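Local coordinates for protein pyruvate carboxylase n-terminal domain (Aquifex aeolicus, PDB 1ULZ) that forms the biotin carboxylase subunit of a larger biotin-dependent enzyme and belongs to the ATP-grasp family of folds, at residues 352-357 with 373-378; 236-241 with 419-424. The protein carries 1 engineered substitution. All blocks are in the same frame, centred on the assembly; numbering follows the deposited sequence.

Contact 1 of 2, residues 352-357 with 373-378; sequences RVIERY and RGFEVT. Unlike the reference sequence in segment 352-357: Arg352 (reference Gly).
Val353 and Glu376 form a single antiparallel beta bridge, a backbone-led contact between two loops of the biotin carboxylase C-terminal region, towards the outside of the molecule. They are a non-hydrogen-bonded pair, with backbone bonds on either side. Val377 N donates to Arg352 O, the carbonyl of the engineered Arg352, at 3.0 Å. Ile354 N donates to Phe375 O at 2.9 Å; both donors lie close to the line of the carbonyl they meet. Ile354 O takes the N-H of Gly374, its N 2.9 Å away and 20° out of the carbonyl plane. This one-residue slip opposite Ile354 has the pattern of a G1 beta bulge, Gly374 in its first position with a positive phi of 100°.

Side chains fill in around this backbone frame. The CG1 methyl of Val353, anti to its own N (chi1 -172°), lies 3.3 Å from Phe375 O and almost as near the carbonyl oxygen of Gly374. On the buried side Ile354 CD1 approaches Phe375 CD1 at 3.7 Å, oblique to the ring, and Ile354 also rests on Ile385 and Ile411. Arg373 runs out extended, passing its CG 3.2 Å from Glu355 O; further on, its NE comes close to the guanidinium of Arg373 of the second subunit, a like-charge approach at the dimer contact. Tyr357 OH hydrogen-bonds to His369 ND1 and Tyr409 OH, outside the two segments. Three nearly straight main-chain bonds thus hold the loops, Gly374 supplies a backbone shape open to a residue without a CB, and Ile354 on Phe375 adds an apolar patch.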
ATOM      1  N   ARG A 352     -16.202 -11.250  20.593  1.00 48.78           N
ATOM      2  CA  ARG A 352     -17.170 -11.902  19.730  1.00 46.47           C
ATOM      3  C   ARG A 352     -16.635 -12.249  18.345  1.00 43.58           C
ATOM      4  O   ARG A 352     -15.420 -12.309  18.133  1.00 42.72           O
ATOM      5  CB  ARG A 352     -18.431 -11.043  19.622  1.00 49.05           C
ATOM      6  CG  ARG A 352     -19.114 -10.849  20.969  1.00 51.81           C
ATOM      7  CD  ARG A 352     -20.632 -10.842  20.838  1.00 54.17           C
ATOM      8  NE  ARG A 352     -21.118  -9.746  20.004  1.00 57.15           N
ATOM      9  CZ  ARG A 352     -22.409  -9.493  19.789  1.00 58.46           C
ATOM     10  NH1 ARG A 352     -23.341 -10.259  20.352  1.00 59.41           N
ATOM     11  NH2 ARG A 352     -22.770  -8.477  19.013  1.00 58.80           N
ATOM     12  N   VAL A 353     -17.544 -12.487  17.403  1.00 39.26           N
ATOM     13  CA  VAL A 353     -17.146 -12.869  16.054  1.00 35.10           C
ATOM     14  C   VAL A 353     -17.517 -11.823  15.006  1.00 32.84           C
ATOM     15  O   VAL A 353     -18.621 -11.286  15.015  1.00 30.68           O
ATOM     16  CB  VAL A 353     -17.794 -14.210  15.680  1.00 35.65           C
ATOM     17  CG1 VAL A 353     -17.233 -14.716  14.370  1.00 36.16           C
ATOM     18  CG2 VAL A 353     -17.563 -15.222  16.801  1.00 35.66           C
ATOM     19  N   ILE A 354     -16.582 -11.537  14.102  1.00 30.72           N
ATOM     20  CA  ILE A 354     -16.816 -10.557  13.048  1.00 28.56           C
ATOM     21  C   ILE A 354     -17.752 -11.116  11.978  1.00 28.31           C
ATOM     22  O   ILE A 354     -17.565 -12.232  11.497  1.00 26.98           O
ATOM     23  CB  ILE A 354     -15.478 -10.122  12.388  1.00 27.69           C
ATOM     24  CG1 ILE A 354     -14.682  -9.263  13.372  1.00 25.66           C
ATOM     25  CG2 ILE A 354     -15.736  -9.354  11.098  1.00 23.64           C
ATOM     26  CD1 ILE A 354     -13.402  -8.710  12.794  1.00 24.97           C
ATOM     27  N   GLU A 355     -18.772 -10.336  11.627  1.00 29.07           N
ATOM     28  CA  GLU A 355     -19.735 -10.734  10.607  1.00 30.20           C
ATOM     29  C   GLU A 355     -19.370 -10.032   9.297  1.00 29.43           C
ATOM     30  O   GLU A 355     -18.687 -10.615   8.457  1.00 30.79           O
ATOM     31  CB  GLU A 355     -21.153 -10.371  11.059  1.00 32.90           C
ATOM     32  CG  GLU A 355     -21.450 -10.888  12.460  1.00 39.46           C
ATOM     33  CD  GLU A 355     -22.866 -10.603  12.924  1.00 44.24           C
ATOM     34  OE1 GLU A 355     -23.531  -9.717  12.336  1.00 45.88           O
ATOM     35  OE2 GLU A 355     -23.307 -11.261  13.897  1.00 47.24           O
ATOM     36  N   ARG A 356     -19.798  -8.790   9.106  1.00 27.93           N
ATOM     37  CA  ARG A 356     -19.433  -8.102   7.870  1.00 27.74           C
ATOM     38  C   ARG A 356     -18.009  -7.581   8.041  1.00 26.38           C
ATOM     39  O   ARG A 356     -17.607  -7.185   9.134  1.00 25.46           O
ATOM     40  CB  ARG A 356     -20.424  -6.975   7.558  1.00 29.79           C
ATOM     41  CG  ARG A 356     -21.864  -7.486   7.524  1.00 33.77           C
ATOM     42  CD  ARG A 356     -22.800  -6.690   6.619  1.00 39.65           C
ATOM     43  NE  ARG A 356     -23.068  -5.342   7.104  1.00 44.23           N
ATOM     44  CZ  ARG A 356     -24.164  -4.644   6.806  1.00 47.61           C
ATOM     45  NH1 ARG A 356     -25.107  -5.170   6.027  1.00 47.05           N
ATOM     46  NH2 ARG A 356     -24.322  -3.412   7.284  1.00 49.19           N
ATOM     47  N   TYR A 357     -17.233  -7.620   6.966  1.00 24.43           N
ATOM     48  CA  TYR A 357     -15.846  -7.180   7.030  1.00 23.58           C
ATOM     49  C   TYR A 357     -15.349  -6.752   5.656  1.00 22.62           C
ATOM     50  O   TYR A 357     -15.188  -7.583   4.762  1.00 21.18           O
ATOM     51  CB  TYR A 357     -14.969  -8.323   7.577  1.00 22.33           C
ATOM     52  CG  TYR A 357     -13.532  -7.932   7.889  1.00 22.07           C
ATOM     53  CD1 TYR A 357     -12.475  -8.413   7.123  1.00 20.48           C
ATOM     54  CD2 TYR A 357     -13.240  -7.069   8.937  1.00 20.55           C
ATOM     55  CE1 TYR A 357     -11.177  -8.044   7.391  1.00 19.64           C
ATOM     56  CE2 TYR A 357     -11.938  -6.691   9.213  1.00 18.84           C
ATOM     57  CZ  TYR A 357     -10.912  -7.177   8.437  1.00 20.76           C
ATOM     58  OH  TYR A 357      -9.617  -6.774   8.691  1.00 20.72           O
ATOM     59  N   ARG A 373     -14.420 -12.514   7.696  1.00 26.63           N
ATOM     60  CA  ARG A 373     -15.671 -12.910   8.318  1.00 27.75           C
ATOM     61  C   ARG A 373     -15.380 -14.193   9.087  1.00 27.71           C
ATOM     62  O   ARG A 373     -14.700 -15.082   8.581  1.00 26.15           O
ATOM     63  CB  ARG A 373     -16.739 -13.183   7.264  1.00 30.10           C
ATOM     64  CG  ARG A 373     -18.026 -13.719   7.864  1.00 35.05           C
ATOM     65  CD  ARG A 373     -19.186 -13.640   6.890  1.00 40.72           C
ATOM     66  NE  ARG A 373     -20.431 -14.072   7.523  1.00 44.78           N
ATOM     67  CZ  ARG A 373     -20.673 -15.316   7.923  1.00 46.82           C
ATOM     68  NH1 ARG A 373     -19.753 -16.263   7.744  1.00 48.40           N
ATOM     69  NH2 ARG A 373     -21.824 -15.612   8.519  1.00 47.47           N
ATOM     70  N   GLY A 374     -15.875 -14.282  10.315  1.00 27.99           N
ATOM     71  CA  GLY A 374     -15.630 -15.475  11.104  1.00 28.94           C
ATOM     72  C   GLY A 374     -14.510 -15.265  12.104  1.00 30.23           C
ATOM     73  O   GLY A 374     -14.384 -16.009  13.076  1.00 31.34           O
ATOM     74  N   PHE A 375     -13.685 -14.255  11.855  1.00 30.39           N
ATOM     75  CA  PHE A 375     -12.585 -13.929  12.749  1.00 30.62           C
ATOM     76  C   PHE A 375     -13.173 -13.827  14.147  1.00 32.32           C
ATOM     77  O   PHE A 375     -14.242 -13.251  14.333  1.00 31.44           O
ATOM     78  CB  PHE A 375     -11.964 -12.598  12.330  1.00 29.42           C
ATOM     79  CG  PHE A 375     -10.855 -12.121  13.226  1.00 27.99           C
ATOM     80  CD1 PHE A 375     -11.117 -11.247  14.271  1.00 28.29           C
ATOM     81  CD2 PHE A 375      -9.539 -12.492  12.983  1.00 29.19           C
ATOM     82  CE1 PHE A 375     -10.090 -10.743  15.054  1.00 28.23           C
ATOM     83  CE2 PHE A 375      -8.499 -11.991  13.765  1.00 27.51           C
ATOM     84  CZ  PHE A 375      -8.776 -11.115  14.798  1.00 26.97           C
ATOM     85  N   GLU A 376     -12.481 -14.395  15.130  1.00 34.28           N
ATOM     86  CA  GLU A 376     -12.983 -14.374  16.493  1.00 36.74           C
ATOM     87  C   GLU A 376     -11.997 -13.755  17.462  1.00 37.12           C
ATOM     88  O   GLU A 376     -10.793 -14.005  17.387  1.00 37.64           O
ATOM     89  CB  GLU A 376     -13.299 -15.799  16.955  1.00 38.26           C
ATOM     90  CG  GLU A 376     -14.118 -15.846  18.233  1.00 41.97           C
ATOM     91  CD  GLU A 376     -14.027 -17.181  18.945  1.00 43.63           C
ATOM     92  OE1 GLU A 376     -13.978 -18.235  18.258  1.00 43.36           O
ATOM     93  OE2 GLU A 376     -14.012 -17.170  20.194  1.00 44.48           O
ATOM     94  N   VAL A 377     -12.512 -12.942  18.375  1.00 36.89           N
ATOM     95  CA  VAL A 377     -11.673 -12.310  19.383  1.00 37.17           C
ATOM     96  C   VAL A 377     -11.844 -13.078  20.699  1.00 37.25           C
ATOM     97  O   VAL A 377     -12.804 -12.832  21.436  1.00 37.19           O
ATOM     98  CB  VAL A 377     -12.086 -10.833  19.608  1.00 37.92           C
ATOM     99  CG1 VAL A 377     -11.183 -10.197  20.638  1.00 38.12           C
ATOM    100  CG2 VAL A 377     -12.014 -10.056  18.297  1.00 38.53           C
ATOM    101  N   THR A 378     -10.941 -14.022  20.981  1.00 36.63           N
ATOM    102  CA  THR A 378     -11.020 -14.802  22.223  1.00 36.37           C
ATOM    103  C   THR A 378     -10.534 -13.958  23.394  1.00 36.60           C
ATOM    104  O   THR A 378      -9.876 -12.943  23.200  1.00 37.07           O
ATOM    105  CB  THR A 378     -10.161 -16.085  22.158  1.00 36.86           C
ATOM    106  OG1 THR A 378      -8.772 -15.736  22.101  1.00 36.94           O
ATOM    107  CG2 THR A 378     -10.521 -16.906  20.930  1.00 36.26           C
TER

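Contact 2 of 2, residues 236-241 with 419-424; sequences KLVEIA and PLLINI
Leu237 and Val238 reach from their strand into a row of aliphatic side chains on helix 418-426. The tight part centres on branch ends: Leu237 CD2 meets Leu420 CD2 at 3.5 Å, the two side chains crossing at a slant, while Leu421 CD2 touches both Leu237 CG at 3.8 Å and Val238 CG2 at 3.6 Å. Val238 and Leu421 run past one another in opposite directions. That consecutive strand residues both face the helix probably reflects a kink at Leu237, where psi is -42° instead of an extended value, as in a bulged strand. Helix and strand segments lie 10.2 Å apart at their axes and cross at -40°, the helix packed against the large antiparallel sheet: strand 235-241 is paired with strand 332-339 in the same sheet, and Leu421 also touches Cys336 and Ile338 of that neighbour. Packing relaxes at Ile424, whose CD1 stays 4.2 Å from Leu237 CD2. The helix becomes partly exposed on its other flank, where Asn423 ND2 donates a hydrogen bond to Val446 O and Pro419 and Asn423 lie against Tyr449. Farther along the strand, Glu239 instead pairs with Arg337 in a salt bridge.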
ATOM      1  N   LYS A 236      -1.295   2.070  23.143  1.00 35.05           N
ATOM      2  CA  LYS A 236      -1.203   2.841  21.908  1.00 32.12           C
ATOM      3  C   LYS A 236      -2.454   2.684  21.042  1.00 29.99           C
ATOM      4  O   LYS A 236      -3.051   1.606  20.982  1.00 29.66           O
ATOM      5  CB  LYS A 236       0.062   2.427  21.145  1.00 32.33           C
ATOM      6  CG  LYS A 236       1.347   2.899  21.826  1.00 32.26           C
ATOM      7  CD  LYS A 236       2.557   2.069  21.425  1.00 34.16           C
ATOM      8  CE  LYS A 236       3.832   2.628  22.040  1.00 33.48           C
ATOM      9  NZ  LYS A 236       5.027   1.771  21.762  1.00 33.59           N
ATOM     10  N   LEU A 237      -2.852   3.774  20.391  1.00 27.10           N
ATOM     11  CA  LEU A 237      -4.040   3.781  19.538  1.00 27.09           C
ATOM     12  C   LEU A 237      -3.700   4.363  18.172  1.00 25.64           C
ATOM     13  O   LEU A 237      -4.142   3.859  17.140  1.00 25.65           O
ATOM     14  CB  LEU A 237      -5.144   4.610  20.198  1.00 28.02           C
ATOM     15  CG  LEU A 237      -6.546   4.622  19.586  1.00 31.84           C
ATOM     16  CD1 LEU A 237      -7.136   3.212  19.555  1.00 31.17           C
ATOM     17  CD2 LEU A 237      -7.435   5.543  20.427  1.00 33.21           C
ATOM     18  N   VAL A 238      -2.912   5.432  18.171  1.00 23.88           N
ATOM     19  CA  VAL A 238      -2.501   6.072  16.930  1.00 23.36           C
ATOM     20  C   VAL A 238      -1.018   6.411  16.999  1.00 24.15           C
ATOM     21  O   VAL A 238      -0.544   6.943  18.004  1.00 25.13           O
ATOM     22  CB  VAL A 238      -3.295   7.372  16.671  1.00 24.29           C
ATOM     23  CG1 VAL A 238      -2.786   8.047  15.411  1.00 23.01           C
ATOM     24  CG2 VAL A 238      -4.780   7.062  16.538  1.00 24.77           C
ATOM     25  N   GLU A 239      -0.289   6.089  15.933  1.00 22.40           N
ATOM     26  CA  GLU A 239       1.143   6.366  15.856  1.00 21.14           C
ATOM     27  C   GLU A 239       1.485   7.029  14.521  1.00 20.96           C
ATOM     28  O   GLU A 239       0.868   6.729  13.501  1.00 21.61           O
ATOM     29  CB  GLU A 239       1.947   5.071  15.988  1.00 20.53           C
ATOM     30  CG  GLU A 239       1.622   4.233  17.214  1.00 21.43           C
ATOM     31  CD  GLU A 239       0.781   3.010  16.890  1.00 24.35           C
ATOM     32  OE1 GLU A 239       0.522   2.214  17.812  1.00 26.33           O
ATOM     33  OE2 GLU A 239       0.379   2.836  15.720  1.00 24.65           O
ATOM     34  N   ILE A 240       2.466   7.928  14.525  1.00 20.81           N
ATOM     35  CA  ILE A 240       2.876   8.604  13.296  1.00 20.65           C
ATOM     36  C   ILE A 240       4.394   8.598  13.107  1.00 21.66           C
ATOM     37  O   ILE A 240       5.152   8.369  14.052  1.00 22.93           O
ATOM     38  CB  ILE A 240       2.407  10.082  13.264  1.00 20.80           C
ATOM     39  CG1 ILE A 240       3.263  10.924  14.213  1.00 21.31           C
ATOM     40  CG2 ILE A 240       0.941  10.178  13.670  1.00 20.45           C
ATOM     41  CD1 ILE A 240       3.048  12.418  14.062  1.00 18.48           C
ATOM     42  N   ALA A 241       4.824   8.847  11.874  1.00 21.39           N
ATOM     43  CA  ALA A 241       6.241   8.915  11.534  1.00 21.98           C
ATOM     44  C   ALA A 241       6.404   9.765  10.286  1.00 22.23           C
ATOM     45  O   ALA A 241       5.628   9.645   9.343  1.00 21.62           O
ATOM     46  CB  ALA A 241       6.825   7.510  11.286  1.00 19.52           C
ATOM     47  N   PRO A 419     -15.089   4.289  15.269  1.00 24.68           N
ATOM     48  CA  PRO A 419     -15.805   5.558  15.465  1.00 24.43           C
ATOM     49  C   PRO A 419     -14.938   6.574  16.206  1.00 24.13           C
ATOM     50  O   PRO A 419     -14.918   7.759  15.874  1.00 23.15           O
ATOM     51  CB  PRO A 419     -17.030   5.143  16.278  1.00 24.17           C
ATOM     52  CG  PRO A 419     -17.307   3.763  15.777  1.00 25.72           C
ATOM     53  CD  PRO A 419     -15.912   3.150  15.719  1.00 25.35           C
ATOM     54  N   LEU A 420     -14.230   6.090  17.222  1.00 24.67           N
ATOM     55  CA  LEU A 420     -13.342   6.913  18.033  1.00 23.20           C
ATOM     56  C   LEU A 420     -12.252   7.514  17.154  1.00 21.75           C
ATOM     57  O   LEU A 420     -12.027   8.725  17.163  1.00 21.78           O
ATOM     58  CB  LEU A 420     -12.704   6.052  19.130  1.00 24.53           C
ATOM     59  CG  LEU A 420     -11.516   6.662  19.873  1.00 25.19           C
ATOM     60  CD1 LEU A 420     -11.955   7.927  20.573  1.00 25.71           C
ATOM     61  CD2 LEU A 420     -10.950   5.657  20.868  1.00 25.94           C
ATOM     62  N   LEU A 421     -11.583   6.649  16.393  1.00 21.59           N
ATOM     63  CA  LEU A 421     -10.510   7.057  15.486  1.00 21.00           C
ATOM     64  C   LEU A 421     -10.982   8.132  14.505  1.00 20.39           C
ATOM     65  O   LEU A 421     -10.294   9.132  14.296  1.00 20.77           O
ATOM     66  CB  LEU A 421      -9.978   5.835  14.725  1.00 20.11           C
ATOM     67  CG  LEU A 421      -9.273   4.807  15.622  1.00 20.90           C
ATOM     68  CD1 LEU A 421      -8.984   3.520  14.864  1.00 20.59           C
ATOM     69  CD2 LEU A 421      -7.994   5.420  16.150  1.00 19.93           C
ATOM     70  N   ILE A 422     -12.156   7.925  13.914  1.00 20.66           N
ATOM     71  CA  ILE A 422     -12.707   8.891  12.967  1.00 22.11           C
ATOM     72  C   ILE A 422     -12.844  10.266  13.629  1.00 21.84           C
ATOM     73  O   ILE A 422     -12.466  11.277  13.044  1.00 21.53           O
ATOM     74  CB  ILE A 422     -14.092   8.423  12.418  1.00 21.52           C
ATOM     75  CG1 ILE A 422     -13.919   7.128  11.617  1.00 21.29           C
ATOM     76  CG2 ILE A 422     -14.708   9.501  11.542  1.00 19.35           C
ATOM     77  CD1 ILE A 422     -15.204   6.577  11.016  1.00 20.74           C
ATOM     78  N   ASN A 423     -13.364  10.307  14.851  1.00 23.07           N
ATOM     79  CA  ASN A 423     -13.514  11.584  15.543  1.00 24.51           C
ATOM     80  C   ASN A 423     -12.158  12.261  15.787  1.00 24.48           C
ATOM     81  O   ASN A 423     -12.029  13.481  15.657  1.00 24.94           O
ATOM     82  CB  ASN A 423     -14.248  11.410  16.879  1.00 26.26           C
ATOM     83  CG  ASN A 423     -15.743  11.196  16.708  1.00 28.20           C
ATOM     84  OD1 ASN A 423     -16.355  11.725  15.782  1.00 28.17           O
ATOM     85  ND2 ASN A 423     -16.341  10.436  17.621  1.00 29.07           N
ATOM     86  N   ILE A 424     -11.147  11.473  16.142  1.00 23.60           N
ATOM     87  CA  ILE A 424      -9.822  12.033  16.380  1.00 22.65           C
ATOM     88  C   ILE A 424      -9.309  12.694  15.108  1.00 21.51           C
ATOM     89  O   ILE A 424      -8.763  13.794  15.151  1.00 22.47           O
ATOM     90  CB  ILE A 424      -8.810  10.944  16.833  1.00 22.23           C
ATOM     91  CG1 ILE A 424      -9.228  10.377  18.193  1.00 21.68           C
ATOM     92  CG2 ILE A 424      -7.410  11.531  16.928  1.00 20.87           C
ATOM     93  CD1 ILE A 424      -8.307   9.299  18.726  1.00 21.36           C
TER

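Both contacts involve the C-terminal region, yet they illustrate opposite ways of joining chain segments. Contact 1 is local, linking two loops within that region, and lies largely at the surface, its centre about 26 Å from the centre of the chain; contact 2 is fully buried, its centre about 15 Å from that of the chain, and ties a strand of the ATP-grasp region to a C-terminal helix far away in sequence. Main-chain hydrogen bonds dominate the first, aliphatic side-chain packing the second. The two share no element and do not touch, their nearest atoms being about 12 Å apart, although strands 332-339 and 384-392, which border them, are neighbours in one antiparallel sheet. Contact 1 is nested in the loop that contact 2 closes.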